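Local coordinates for protein cellulase CEL9M (Clostridium cellulolyticum, PDB 1IA6) that probably cleaves internal beta-1,4-glucosidic linkages of cellulose and related beta-glucans, as a family 9 glycoside hydrolase that binds zinc and calcium, at residues Ser44-Gly47 and Val48-Gly52. Sequence-based numbering, arbitrary orientation.
Sequences SDVG and VDLTG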
ATOM      1  N   SER A  44      19.437 -16.232   4.135  1.00 14.86           N
ATOM      2  CA  SER A  44      20.595 -17.083   4.394  1.00 17.79           C
ATOM      3  C   SER A  44      20.575 -18.364   3.567  1.00 18.13           C
ATOM      4  O   SER A  44      21.625 -18.958   3.309  1.00 20.36           O
ATOM      5  CB  SER A  44      20.685 -17.425   5.888  1.00 17.70           C
ATOM      6  OG  SER A  44      19.622 -18.266   6.296  1.00 22.05           O
ATOM      7  N   ASP A  45      19.386 -18.787   3.141  1.00 17.81           N
ATOM      8  CA  ASP A  45      19.259 -20.001   2.346  1.00 18.56           C
ATOM      9  C   ASP A  45      19.784 -19.840   0.919  1.00 19.90           C
ATOM     10  O   ASP A  45      20.091 -20.829   0.253  1.00 20.92           O
ATOM     11  CB  ASP A  45      17.797 -20.479   2.332  1.00 18.89           C
ATOM     12  CG  ASP A  45      16.845 -19.469   1.706  1.00 18.95           C
ATOM     13  OD1 ASP A  45      17.032 -18.254   1.922  1.00 18.08           O
ATOM     14  OD2 ASP A  45      15.896 -19.897   1.013  1.00 17.52           O
ATOM     15  N   VAL A  46      19.896 -18.600   0.449  1.00 20.05           N
ATOM     16  CA  VAL A  46      20.405 -18.356  -0.898  1.00 20.67           C
ATOM     17  C   VAL A  46      21.679 -17.515  -0.895  1.00 20.76           C
ATOM     18  O   VAL A  46      22.159 -17.101  -1.949  1.00 21.67           O
ATOM     19  CB  VAL A  46      19.353 -17.661  -1.796  1.00 19.31           C
ATOM     20  CG1 VAL A  46      18.146 -18.564  -1.966  1.00 20.52           C
ATOM     21  CG2 VAL A  46      18.949 -16.325  -1.202  1.00 18.53           C
ATOM     22  N   GLY A  47      22.220 -17.263   0.292  1.00 20.91           N
ATOM     23  CA  GLY A  47      23.445 -16.488   0.400  1.00 20.05           C
ATOM     24  C   GLY A  47      23.321 -15.008   0.084  1.00 21.14           C
ATOM     25  O   GLY A  47      24.272 -14.386  -0.389  1.00 21.56           O
ATOM     26  N   VAL A  48      22.149 -14.438   0.344  1.00 18.65           N
ATOM     27  CA  VAL A  48      21.920 -13.019   0.095  1.00 17.77           C
ATOM     28  C   VAL A  48      21.223 -12.423   1.311  1.00 17.72           C
ATOM     29  O   VAL A  48      20.293 -13.022   1.848  1.00 17.07           O
ATOM     30  CB  VAL A  48      21.025 -12.798  -1.144  1.00 18.41           C
ATOM     31  CG1 VAL A  48      20.790 -11.310  -1.356  1.00 21.40           C
ATOM     32  CG2 VAL A  48      21.671 -13.412  -2.377  1.00 20.11           C
ATOM     33  N   ASP A  49      21.673 -11.257   1.758  1.00 15.60           N
ATOM     34  CA  ASP A  49      21.037 -10.626   2.908  1.00 14.95           C
ATOM     35  C   ASP A  49      19.686 -10.079   2.458  1.00 14.40           C
ATOM     36  O   ASP A  49      19.627  -9.102   1.710  1.00 15.05           O
ATOM     37  CB  ASP A  49      21.909  -9.493   3.458  1.00 15.09           C
ATOM     38  CG  ASP A  49      21.265  -8.781   4.639  1.00 17.33           C
ATOM     39  OD1 ASP A  49      20.218  -9.251   5.127  1.00 16.18           O
ATOM     40  OD2 ASP A  49      21.809  -7.752   5.085  1.00 20.51           O
ATOM     41  N   LEU A  50      18.608 -10.726   2.892  1.00 12.29           N
ATOM     42  CA  LEU A  50      17.262 -10.294   2.527  1.00 12.48           C
ATOM     43  C   LEU A  50      16.471  -9.821   3.737  1.00 12.47           C
ATOM     44  O   LEU A  50      15.239  -9.883   3.744  1.00 12.26           O
ATOM     45  CB  LEU A  50      16.501 -11.427   1.831  1.00 11.22           C
ATOM     46  CG  LEU A  50      17.033 -11.870   0.466  1.00 13.15           C
ATOM     47  CD1 LEU A  50      16.189 -13.029  -0.069  1.00 13.45           C
ATOM     48  CD2 LEU A  50      17.001 -10.691  -0.494  1.00 11.95           C
ATOM     49  N   THR A  51      17.178  -9.355   4.761  1.00 11.80           N
ATOM     50  CA  THR A  51      16.518  -8.863   5.964  1.00 11.52           C
ATOM     51  C   THR A  51      15.960  -7.467   5.713  1.00 12.37           C
ATOM     52  O   THR A  51      16.421  -6.755   4.817  1.00 12.13           O
ATOM     53  CB  THR A  51      17.487  -8.803   7.162  1.00 14.24           C
ATOM     54  OG1 THR A  51      18.584  -7.931   6.853  1.00 13.28           O
ATOM     55  CG2 THR A  51      18.019 -10.194   7.482  1.00 14.75           C
ATOM     56  N   GLY A  52      14.967  -7.083   6.506  1.00 10.80           N
ATOM     57  CA  GLY A  52      14.362  -5.773   6.355  1.00 11.18           C
ATOM     58  C   GLY A  52      12.984  -5.883   5.735  1.00 10.77           C
ATOM     59  O   GLY A  52      12.405  -6.970   5.682  1.00 10.05           O
TER
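Val46 and Val48 meet at an angle to each other where the loop between helix 6-15 and strand 62-63 turns back on itself. In Val46, chi1 of -63° puts CG1 beside the backbone N, anti to the carbonyl carbon, and leaves CG2 between the two, facing Val48; CG2 lies 4.1 Å from CB of Val48. The same methyl reaches forward to Leu50, its CG2 standing 4.4 Å from Leu50 CD1, so one branch of Val46 serves both apolar neighbours, the second rather loosely. Gly47 makes the bend between the two valines, with a positive phi of 71°. All three apolar side chains come to rest on Tyr116 of strand 115-119, and Leu50, the buried one, also touches Val119 and Ser141.

Further along, Asp49 points away from 44-47 and folds over the chain that follows. Its OD1 takes the backbone N of Thr51 at 3.1 Å, an Asx turn; the bond is nearly straight at 165°, yet the hydrogen arrives from above the carboxylate plane. The hydroxyl OG1 of Thr51 donates to the syn lone pair of the same OD1, 2.7 Å away, while OD2 forms a salt bridge with Lys107. That lysine also bonds Thr51 OG1, tying both side chains to one ammonium group.

No hydrogen bond joins 44-47 to 48-52, so their side chains meet through apolar contact alone. Polar ties from the side chains include Ser44 OG to Gln138; at Asp49, two donors on OD1 and the lysine on OD2 hold the carboxylate and probably favour its ionised form.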